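Local coordinates for PaiA Acetyltransferase (Thermoplasma acidophilum, PDB 3K9U), which catalyses transfer of an acetyl group from acetyl-CoA to polyamines such as spermidine, protecting the cell against polyamine toxicity, at residues 10-24 and 40-54. Residues are numbered along the deposited sequence; the frame is centred on the assembly and turned at random.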
ATOM      1  N   ILE A  10      12.935 -24.744   0.277  1.00 25.82           N
ATOM      2  CA  ILE A  10      11.932 -25.263   1.210  1.00 26.41           C
ATOM      3  C   ILE A  10      11.919 -24.475   2.540  1.00 26.47           C
ATOM      4  O   ILE A  10      10.898 -24.418   3.224  1.00 27.30           O
ATOM      5  CB  ILE A  10      12.046 -26.806   1.457  1.00 27.31           C
ATOM      6  CG1 ILE A  10      13.007 -27.135   2.591  1.00 25.12           C
ATOM      7  CG2 ILE A  10      12.430 -27.575   0.171  1.00 27.80           C
ATOM      8  CD1 ILE A  10      13.136 -28.631   2.782  1.00 29.29           C
ATOM      9  N   GLU A  11      13.033 -23.856   2.900  1.00 26.20           N
ATOM     10  CA  GLU A  11      13.064 -22.992   4.094  1.00 26.87           C
ATOM     11  C   GLU A  11      12.183 -21.742   3.941  1.00 26.08           C
ATOM     12  O   GLU A  11      11.834 -21.113   4.929  1.00 26.20           O
ATOM     13  CB  GLU A  11      14.493 -22.587   4.478  1.00 27.28           C
ATOM     14  CG  GLU A  11      15.414 -22.366   3.307  1.00 31.82           C
ATOM     15  CD  GLU A  11      16.631 -21.527   3.635  1.00 38.08           C
ATOM     16  OE1 GLU A  11      17.238 -21.708   4.722  1.00 40.40           O
ATOM     17  OE2 GLU A  11      16.987 -20.692   2.771  1.00 41.64           O
ATOM     18  N   ASP A  12      11.797 -21.409   2.713  1.00 25.34           N
ATOM     19  CA  ASP A  12      10.898 -20.287   2.482  1.00 25.44           C
ATOM     20  C   ASP A  12       9.427 -20.654   2.693  1.00 25.72           C
ATOM     21  O   ASP A  12       8.561 -19.804   2.548  1.00 27.10           O
ATOM     22  CB  ASP A  12      11.108 -19.714   1.073  1.00 24.74           C
ATOM     23  CG  ASP A  12      12.526 -19.213   0.857  1.00 25.02           C
ATOM     24  OD1 ASP A  12      13.036 -18.462   1.723  1.00 24.53           O
ATOM     25  OD2 ASP A  12      13.144 -19.571  -0.171  1.00 26.66           O
ATOM     26  N   LEU A  13       9.136 -21.892   3.057  1.00 25.63           N
ATOM     27  CA  LEU A  13       7.760 -22.387   3.000  1.00 26.27           C
ATOM     28  C   LEU A  13       6.754 -21.620   3.860  1.00 26.48           C
ATOM     29  O   LEU A  13       5.686 -21.194   3.374  1.00 26.08           O
ATOM     30  CB  LEU A  13       7.714 -23.872   3.385  1.00 26.75           C
ATOM     31  CG  LEU A  13       6.310 -24.477   3.432  1.00 26.59           C
ATOM     32  CD1 LEU A  13       5.772 -24.664   2.029  1.00 26.09           C
ATOM     33  CD2 LEU A  13       6.366 -25.779   4.181  1.00 25.42           C
ATOM     34  N   GLU A  14       7.070 -21.466   5.136  1.00 26.42           N
ATOM     35  CA  GLU A  14       6.108 -20.905   6.076  1.00 27.81           C
ATOM     36  C   GLU A  14       5.869 -19.415   5.783  1.00 26.77           C
ATOM     37  O   GLU A  14       4.739 -18.928   5.891  1.00 26.52           O
ATOM     38  CB  GLU A  14       6.567 -21.127   7.530  1.00 28.52           C
ATOM     39  CG  GLU A  14       6.684 -22.653   7.956  1.00 34.43           C
ATOM     40  CD  GLU A  14       7.951 -23.385   7.427  1.00 40.08           C
ATOM     41  OE1 GLU A  14       8.748 -22.793   6.654  1.00 42.28           O
ATOM     42  OE2 GLU A  14       8.149 -24.570   7.787  1.00 43.96           O
ATOM     43  N   THR A  15       6.924 -18.697   5.406  1.00 25.77           N
ATOM     44  CA  THR A  15       6.795 -17.265   5.157  1.00 25.95           C
ATOM     45  C   THR A  15       6.042 -17.057   3.827  1.00 25.16           C
ATOM     46  O   THR A  15       5.205 -16.151   3.701  1.00 24.08           O
ATOM     47  CB  THR A  15       8.164 -16.523   5.255  1.00 26.29           C
ATOM     48  OG1 THR A  15       9.069 -17.040   4.285  1.00 31.01           O
ATOM     49  CG2 THR A  15       8.807 -16.718   6.632  1.00 25.02           C
ATOM     50  N   LEU A  16       6.269 -17.951   2.869  1.00 24.95           N
ATOM     51  CA  LEU A  16       5.522 -17.922   1.598  1.00 24.45           C
ATOM     52  C   LEU A  16       3.989 -18.033   1.792  1.00 23.18           C
ATOM     53  O   LEU A  16       3.215 -17.260   1.192  1.00 21.97           O
ATOM     54  CB  LEU A  16       6.051 -18.990   0.654  1.00 24.98           C
ATOM     55  CG  LEU A  16       5.540 -18.985  -0.799  1.00 28.48           C
ATOM     56  CD1 LEU A  16       6.066 -17.816  -1.573  1.00 32.35           C
ATOM     57  CD2 LEU A  16       5.979 -20.264  -1.479  1.00 30.35           C
ATOM     58  N   ILE A  17       3.555 -18.917   2.689  1.00 22.38           N
ATOM     59  CA  ILE A  17       2.128 -19.031   3.010  1.00 21.69           C
ATOM     60  C   ILE A  17       1.588 -17.726   3.588  1.00 22.38           C
ATOM     61  O   ILE A  17       0.489 -17.307   3.237  1.00 21.99           O
ATOM     62  CB  ILE A  17       1.855 -20.174   3.956  1.00 22.00           C
ATOM     63  CG1 ILE A  17       2.241 -21.515   3.310  1.00 21.03           C
ATOM     64  CG2 ILE A  17       0.358 -20.226   4.413  1.00 21.28           C
ATOM     65  CD1 ILE A  17       2.232 -22.662   4.355  1.00 16.53           C
ATOM     66  N   GLU A  18       2.366 -17.055   4.430  1.00 23.15           N
ATOM     67  CA  GLU A  18       1.890 -15.817   5.046  1.00 24.18           C
ATOM     68  C   GLU A  18       1.812 -14.643   4.084  1.00 23.04           C
ATOM     69  O   GLU A  18       0.875 -13.885   4.132  1.00 22.73           O
ATOM     70  CB  GLU A  18       2.719 -15.444   6.266  1.00 25.28           C
ATOM     71  CG  GLU A  18       2.529 -16.372   7.495  1.00 30.60           C
ATOM     72  CD  GLU A  18       1.149 -17.053   7.574  1.00 37.48           C
ATOM     73  OE1 GLU A  18       0.116 -16.339   7.598  1.00 40.61           O
ATOM     74  OE2 GLU A  18       1.104 -18.316   7.617  1.00 40.80           O
ATOM     75  N   VAL A  19       2.799 -14.499   3.216  1.00 22.72           N
ATOM     76  CA  VAL A  19       2.761 -13.518   2.161  1.00 21.81           C
ATOM     77  C   VAL A  19       1.494 -13.707   1.282  1.00 22.08           C
ATOM     78  O   VAL A  19       0.677 -12.774   1.111  1.00 21.72           O
ATOM     79  CB  VAL A  19       4.038 -13.649   1.288  1.00 22.47           C
ATOM     80  CG1 VAL A  19       3.935 -12.820   0.033  1.00 22.89           C
ATOM     81  CG2 VAL A  19       5.301 -13.276   2.104  1.00 23.13           C
ATOM     82  N   ALA A  20       1.337 -14.913   0.746  1.00 21.15           N
ATOM     83  CA  ALA A  20       0.173 -15.281  -0.050  1.00 21.61           C
ATOM     84  C   ALA A  20      -1.086 -14.935   0.703  1.00 22.03           C
ATOM     85  O   ALA A  20      -1.984 -14.250   0.174  1.00 21.75           O
ATOM     86  CB  ALA A  20       0.182 -16.758  -0.343  1.00 21.47           C
ATOM     87  N   ARG A  21      -1.156 -15.397   1.948  1.00 21.58           N
ATOM     88  CA  ARG A  21      -2.368 -15.191   2.710  1.00 22.26           C
ATOM     89  C   ARG A  21      -2.689 -13.692   2.758  1.00 22.43           C
ATOM     90  O   ARG A  21      -3.824 -13.301   2.490  1.00 21.39           O
ATOM     91  CB  ARG A  21      -2.262 -15.749   4.134  1.00 21.70           C
ATOM     92  CG  ARG A  21      -3.577 -15.573   4.921  1.00 24.10           C
ATOM     93  CD  ARG A  21      -3.411 -15.755   6.445  1.00 26.61           C
ATOM     94  NE  ARG A  21      -2.656 -16.962   6.743  1.00 26.63           N
ATOM     95  CZ  ARG A  21      -3.144 -18.189   6.652  1.00 27.83           C
ATOM     96  NH1 ARG A  21      -4.411 -18.388   6.307  1.00 28.64           N
ATOM     97  NH2 ARG A  21      -2.361 -19.221   6.938  1.00 29.51           N
ATOM     98  N   GLU A  22      -1.687 -12.878   3.109  1.00 22.42           N
ATOM     99  CA  GLU A  22      -1.908 -11.442   3.324  1.00 23.29           C
ATOM    100  C   GLU A  22      -2.216 -10.759   2.009  1.00 21.22           C
ATOM    101  O   GLU A  22      -3.046  -9.876   1.937  1.00 20.00           O
ATOM    102  CB  GLU A  22      -0.683 -10.763   3.965  1.00 24.20           C
ATOM    103  CG  GLU A  22      -0.511 -11.081   5.440  1.00 30.05           C
ATOM    104  CD  GLU A  22       0.630 -10.277   6.070  1.00 38.70           C
ATOM    105  OE1 GLU A  22       1.588 -10.920   6.555  1.00 41.92           O
ATOM    106  OE2 GLU A  22       0.575  -9.007   6.056  1.00 45.56           O
ATOM    107  N   SER A  23      -1.547 -11.189   0.953  1.00 20.64           N
ATOM    108  CA  SER A  23      -1.766 -10.553  -0.341  1.00 19.94           C
ATOM    109  C   SER A  23      -3.173 -10.867  -0.878  1.00 19.55           C
ATOM    110  O   SER A  23      -3.860  -9.981  -1.383  1.00 19.00           O
ATOM    111  CB  SER A  23      -0.681 -10.963  -1.320  1.00 19.23           C
ATOM    112  OG  SER A  23      -0.642 -10.077  -2.418  1.00 17.63           O
ATOM    113  N   TRP A  24      -3.617 -12.101  -0.724  1.00 19.81           N
ATOM    114  CA  TRP A  24      -4.926 -12.488  -1.256  1.00 21.45           C
ATOM    115  C   TRP A  24      -6.029 -11.755  -0.489  1.00 21.77           C
ATOM    116  O   TRP A  24      -6.970 -11.263  -1.092  1.00 21.51           O
ATOM    117  CB  TRP A  24      -5.146 -14.023  -1.178  1.00 21.52           C
ATOM    118  CG  TRP A  24      -4.957 -14.726  -2.470  1.00 23.00           C
ATOM    119  CD1 TRP A  24      -3.773 -14.950  -3.117  1.00 26.32           C
ATOM    120  CD2 TRP A  24      -5.984 -15.278  -3.306  1.00 23.01           C
ATOM    121  NE1 TRP A  24      -4.004 -15.606  -4.314  1.00 28.10           N
ATOM    122  CE2 TRP A  24      -5.353 -15.814  -4.451  1.00 25.97           C
ATOM    123  CE3 TRP A  24      -7.381 -15.358  -3.206  1.00 26.70           C
ATOM    124  CZ2 TRP A  24      -6.076 -16.447  -5.484  1.00 29.82           C
ATOM    125  CZ3 TRP A  24      -8.109 -15.976  -4.241  1.00 26.73           C
ATOM    126  CH2 TRP A  24      -7.455 -16.514  -5.359  1.00 27.34           C
ATOM    127  N   TRP A  40      -9.292 -20.879  -0.615  1.00 22.26           N
ATOM    128  CA  TRP A  40      -8.192 -20.826  -1.564  1.00 22.64           C
ATOM    129  C   TRP A  40      -6.814 -20.935  -0.846  1.00 22.40           C
ATOM    130  O   TRP A  40      -5.982 -21.764  -1.230  1.00 20.65           O
ATOM    131  CB  TRP A  40      -8.283 -19.582  -2.431  1.00 22.83           C
ATOM    132  CG  TRP A  40      -7.319 -19.617  -3.587  1.00 25.99           C
ATOM    133  CD1 TRP A  40      -5.995 -19.278  -3.564  1.00 27.78           C
ATOM    134  CD2 TRP A  40      -7.611 -20.002  -4.928  1.00 30.12           C
ATOM    135  NE1 TRP A  40      -5.445 -19.419  -4.813  1.00 30.28           N
ATOM    136  CE2 TRP A  40      -6.414 -19.867  -5.671  1.00 32.21           C
ATOM    137  CE3 TRP A  40      -8.777 -20.431  -5.585  1.00 33.11           C
ATOM    138  CZ2 TRP A  40      -6.340 -20.160  -7.046  1.00 34.74           C
ATOM    139  CZ3 TRP A  40      -8.711 -20.717  -6.956  1.00 36.75           C
ATOM    140  CH2 TRP A  40      -7.492 -20.576  -7.671  1.00 36.06           C
ATOM    141  N   ILE A  41      -6.599 -20.147   0.210  1.00 21.95           N
ATOM    142  CA  ILE A  41      -5.349 -20.240   0.961  1.00 22.48           C
ATOM    143  C   ILE A  41      -5.166 -21.651   1.569  1.00 23.30           C
ATOM    144  O   ILE A  41      -4.107 -22.244   1.439  1.00 21.90           O
ATOM    145  CB  ILE A  41      -5.252 -19.174   2.086  1.00 23.20           C
ATOM    146  CG1 ILE A  41      -5.291 -17.744   1.512  1.00 24.44           C
ATOM    147  CG2 ILE A  41      -3.994 -19.391   2.978  1.00 20.74           C
ATOM    148  CD1 ILE A  41      -4.346 -17.466   0.336  1.00 26.13           C
ATOM    149  N   ARG A  42      -6.208 -22.189   2.195  1.00 24.09           N
ATOM    150  CA  ARG A  42      -6.127 -23.489   2.839  1.00 25.68           C
ATOM    151  C   ARG A  42      -5.765 -24.597   1.821  1.00 26.40           C
ATOM    152  O   ARG A  42      -5.016 -25.513   2.143  1.00 25.14           O
ATOM    153  CB  ARG A  42      -7.473 -23.814   3.494  1.00 26.35           C
ATOM    154  CG  ARG A  42      -7.479 -25.105   4.347  1.00 30.85           C
ATOM    155  CD  ARG A  42      -8.881 -25.756   4.490  1.00 34.77           C
ATOM    156  NE  ARG A  42      -9.899 -24.766   4.810  1.00 37.07           N
ATOM    157  CZ  ARG A  42     -10.925 -24.418   4.029  1.00 38.77           C
ATOM    158  NH1 ARG A  42     -11.150 -25.016   2.858  1.00 39.75           N
ATOM    159  NH2 ARG A  42     -11.763 -23.473   4.447  1.00 35.87           N
ATOM    160  N   GLU A  43      -6.273 -24.496   0.592  1.00 26.81           N
ATOM    161  CA  GLU A  43      -6.105 -25.571  -0.386  1.00 27.81           C
ATOM    162  C   GLU A  43      -4.874 -25.377  -1.287  1.00 27.68           C
ATOM    163  O   GLU A  43      -4.033 -26.273  -1.419  1.00 27.61           O
ATOM    164  CB  GLU A  43      -7.396 -25.724  -1.188  1.00 28.95           C
ATOM    165  CG  GLU A  43      -8.588 -26.101  -0.258  1.00 35.24           C
ATOM    166  CD  GLU A  43      -9.816 -26.645  -0.990  1.00 41.04           C
ATOM    167  OE1 GLU A  43     -10.345 -25.944  -1.879  1.00 46.29           O
ATOM    168  OE2 GLU A  43     -10.251 -27.779  -0.676  1.00 44.95           O
ATOM    169  N   LYS A  44      -4.740 -24.194  -1.864  1.00 26.35           N
ATOM    170  CA  LYS A  44      -3.665 -23.936  -2.789  1.00 26.19           C
ATOM    171  C   LYS A  44      -2.386 -23.669  -2.049  1.00 24.79           C
ATOM    172  O   LYS A  44      -1.335 -23.961  -2.565  1.00 24.89           O
ATOM    173  CB  LYS A  44      -3.985 -22.754  -3.707  1.00 27.36           C
ATOM    174  CG  LYS A  44      -4.769 -23.145  -4.947  1.00 32.33           C
ATOM    175  CD  LYS A  44      -6.106 -23.870  -4.637  1.00 35.44           C
ATOM    176  CE  LYS A  44      -7.097 -23.756  -5.811  1.00 35.70           C
ATOM    177  NZ  LYS A  44      -8.417 -24.439  -5.547  1.00 34.23           N
ATOM    178  N   TYR A  45      -2.469 -23.163  -0.822  1.00 23.11           N
ATOM    179  CA  TYR A  45      -1.267 -22.857  -0.058  1.00 22.14           C
ATOM    180  C   TYR A  45      -1.047 -23.744   1.189  1.00 21.51           C
ATOM    181  O   TYR A  45      -0.397 -23.342   2.127  1.00 21.02           O
ATOM    182  CB  TYR A  45      -1.219 -21.339   0.265  1.00 22.58           C
ATOM    183  CG  TYR A  45      -1.006 -20.490  -0.981  1.00 22.42           C
ATOM    184  CD1 TYR A  45       0.280 -20.199  -1.440  1.00 23.53           C
ATOM    185  CD2 TYR A  45      -2.085 -20.006  -1.717  1.00 23.78           C
ATOM    186  CE1 TYR A  45       0.490 -19.436  -2.602  1.00 23.15           C
ATOM    187  CE2 TYR A  45      -1.888 -19.247  -2.884  1.00 24.72           C
ATOM    188  CZ  TYR A  45      -0.591 -18.964  -3.320  1.00 25.86           C
ATOM    189  OH  TYR A  45      -0.378 -18.218  -4.479  1.00 27.57           O
ATOM    190  N   SER A  46      -1.540 -24.972   1.178  1.00 21.01           N
ATOM    191  CA  SER A  46      -1.154 -25.937   2.189  1.00 21.18           C
ATOM    192  C   SER A  46       0.364 -26.168   2.148  1.00 20.91           C
ATOM    193  O   SER A  46       0.981 -26.067   1.085  1.00 19.27           O
ATOM    194  CB  SER A  46      -1.856 -27.285   1.939  1.00 21.14           C
ATOM    195  OG  SER A  46      -1.220 -27.955   0.864  1.00 23.14           O
ATOM    196  N   LYS A  47       0.943 -26.500   3.303  1.00 20.44           N
ATOM    197  CA  LYS A  47       2.347 -26.919   3.386  1.00 20.75           C
ATOM    198  C   LYS A  47       2.708 -28.005   2.329  1.00 18.57           C
ATOM    199  O   LYS A  47       3.720 -27.894   1.651  1.00 16.65           O
ATOM    200  CB  LYS A  47       2.679 -27.462   4.782  1.00 20.45           C
ATOM    201  CG  LYS A  47       2.801 -26.345   5.840  1.00 28.73           C
ATOM    202  CD  LYS A  47       3.278 -26.860   7.221  1.00 31.21           C
ATOM    203  CE  LYS A  47       3.610 -25.707   8.170  1.00 37.66           C
ATOM    204  NZ  LYS A  47       2.432 -25.088   8.887  1.00 39.02           N
ATOM    205  N   GLU A  48       1.890 -29.039   2.205  1.00 17.12           N
ATOM    206  CA  GLU A  48       2.297 -30.173   1.395  1.00 18.04           C
ATOM    207  C   GLU A  48       2.317 -29.782  -0.087  1.00 18.26           C
ATOM    208  O   GLU A  48       3.277 -30.064  -0.802  1.00 18.62           O
ATOM    209  CB  GLU A  48       1.390 -31.372   1.623  1.00 17.01           C
ATOM    210  CG  GLU A  48       1.583 -32.047   2.949  1.00 17.13           C
ATOM    211  CD  GLU A  48       1.187 -31.165   4.121  1.00 16.81           C
ATOM    212  OE1 GLU A  48       0.237 -30.373   3.976  1.00 14.14           O
ATOM    213  OE2 GLU A  48       1.832 -31.262   5.181  1.00 15.52           O
ATOM    214  N   LYS A  49       1.273 -29.093  -0.522  1.00 19.17           N
ATOM    215  CA  LYS A  49       1.127 -28.714  -1.910  1.00 19.45           C
ATOM    216  C   LYS A  49       2.228 -27.750  -2.327  1.00 20.28           C
ATOM    217  O   LYS A  49       2.854 -27.961  -3.376  1.00 19.02           O
ATOM    218  CB  LYS A  49      -0.248 -28.106  -2.163  1.00 19.73           C
ATOM    219  CG  LYS A  49      -0.562 -27.834  -3.653  1.00 21.67           C
ATOM    220  CD  LYS A  49      -2.100 -27.605  -3.877  1.00 24.23           C
ATOM    221  CE  LYS A  49      -2.609 -28.331  -5.151  1.00 29.59           C
ATOM    222  NZ  LYS A  49      -2.436 -29.859  -5.162  1.00 23.57           N
ATOM    223  N   LEU A  50       2.483 -26.707  -1.520  1.00 21.01           N
ATOM    224  CA  LEU A  50       3.582 -25.765  -1.841  1.00 21.64           C
ATOM    225  C   LEU A  50       4.981 -26.413  -1.851  1.00 19.81           C
ATOM    226  O   LEU A  50       5.806 -26.110  -2.710  1.00 18.83           O
ATOM    227  CB  LEU A  50       3.635 -24.586  -0.863  1.00 22.07           C
ATOM    228  CG  LEU A  50       2.626 -23.480  -1.069  1.00 26.74           C
ATOM    229  CD1 LEU A  50       2.852 -22.432   0.028  1.00 26.57           C
ATOM    230  CD2 LEU A  50       2.724 -22.891  -2.533  1.00 26.92           C
ATOM    231  N   LEU A  51       5.254 -27.259  -0.864  1.00 18.76           N
ATOM    232  CA  LEU A  51       6.513 -27.985  -0.812  1.00 18.48           C
ATOM    233  C   LEU A  51       6.806 -28.716  -2.136  1.00 17.91           C
ATOM    234  O   LEU A  51       7.908 -28.624  -2.697  1.00 15.83           O
ATOM    235  CB  LEU A  51       6.474 -29.007   0.327  1.00 18.84           C
ATOM    236  CG  LEU A  51       6.996 -28.556   1.680  1.00 23.79           C
ATOM    237  CD1 LEU A  51       6.780 -29.667   2.780  1.00 25.21           C
ATOM    238  CD2 LEU A  51       8.489 -28.168   1.536  1.00 24.45           C
ATOM    239  N   ASN A  52       5.807 -29.454  -2.614  1.00 17.46           N
ATOM    240  CA  ASN A  52       5.920 -30.186  -3.867  1.00 17.69           C
ATOM    241  C   ASN A  52       6.215 -29.222  -5.002  1.00 18.05           C
ATOM    242  O   ASN A  52       7.077 -29.511  -5.842  1.00 17.74           O
ATOM    243  CB  ASN A  52       4.648 -30.995  -4.149  1.00 16.73           C
ATOM    244  CG  ASN A  52       4.769 -31.894  -5.369  1.00 18.80           C
ATOM    245  OD1 ASN A  52       5.713 -32.690  -5.497  1.00 17.12           O
ATOM    246  ND2 ASN A  52       3.787 -31.803  -6.261  1.00 17.20           N
ATOM    247  N   GLU A  53       5.540 -28.065  -5.008  1.00 17.61           N
ATOM    248  CA  GLU A  53       5.760 -27.077  -6.081  1.00 18.89           C
ATOM    249  C   GLU A  53       7.150 -26.471  -6.019  1.00 18.28           C
ATOM    250  O   GLU A  53       7.799 -26.300  -7.044  1.00 17.06           O
ATOM    251  CB  GLU A  53       4.725 -25.958  -6.050  1.00 19.25           C
ATOM    252  CG  GLU A  53       3.319 -26.392  -6.512  1.00 22.41           C
ATOM    253  CD  GLU A  53       2.233 -25.385  -6.075  1.00 22.13           C
ATOM    254  OE1 GLU A  53       2.523 -24.517  -5.233  1.00 29.97           O
ATOM    255  OE2 GLU A  53       1.096 -25.460  -6.553  1.00 21.83           O
ATOM    256  N   ILE A  54       7.595 -26.154  -4.799  1.00 18.36           N
ATOM    257  CA  ILE A  54       8.938 -25.638  -4.587  1.00 17.35           C
ATOM    258  C   ILE A  54       9.968 -26.661  -5.064  1.00 17.66           C
ATOM    259  O   ILE A  54      10.912 -26.271  -5.758  1.00 17.81           O
ATOM    260  CB  ILE A  54       9.165 -25.254  -3.094  1.00 18.14           C
ATOM    261  CG1 ILE A  54       8.297 -24.043  -2.701  1.00 18.98           C
ATOM    262  CG2 ILE A  54      10.632 -24.964  -2.792  1.00 14.04           C
ATOM    263  CD1 ILE A  54       8.383 -23.680  -1.184  1.00 14.07           C
TER
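The six-membered ring of W24 overlaps the five-membered ring of W40 in a face-to-face stack, centroids 3.8 Å apart and planes 17° from parallel. This pair closes one end of the packing of helix 13-27 on helices 34-44 and 47-59, the helical N-terminal part of the GNAT fold, near the acetyl-CoA pocket: W24 also meets the ring of Y93, a cofactor-binding residue. W40 is held on its other face by CE of K44, 3.5 Å above the plane; an alanine in place of W40 would probably uncover that face of W24 and open a gap between it and K44 CE. Midway, the CB of A20 stands over the Y45 ring, 3.6 Å from its centroid and 16° off the normal, a CH-pi contact; Y45 OH is hydrogen-bonded to R91 NH2, on strand 86-94. The CG2 of I41 lies over one face of the R21 guanidinium, whose NE makes a salt bridge with E18 OE1 at an N-H...O angle of 171°. At the far end L13 lodges as a knob among K47, L50, L51 and I54, its CD1 3.6 Å from L50 CB. I17 CG1 presses on L50 CD1 at 3.5 Å, inside normal van der Waals separation.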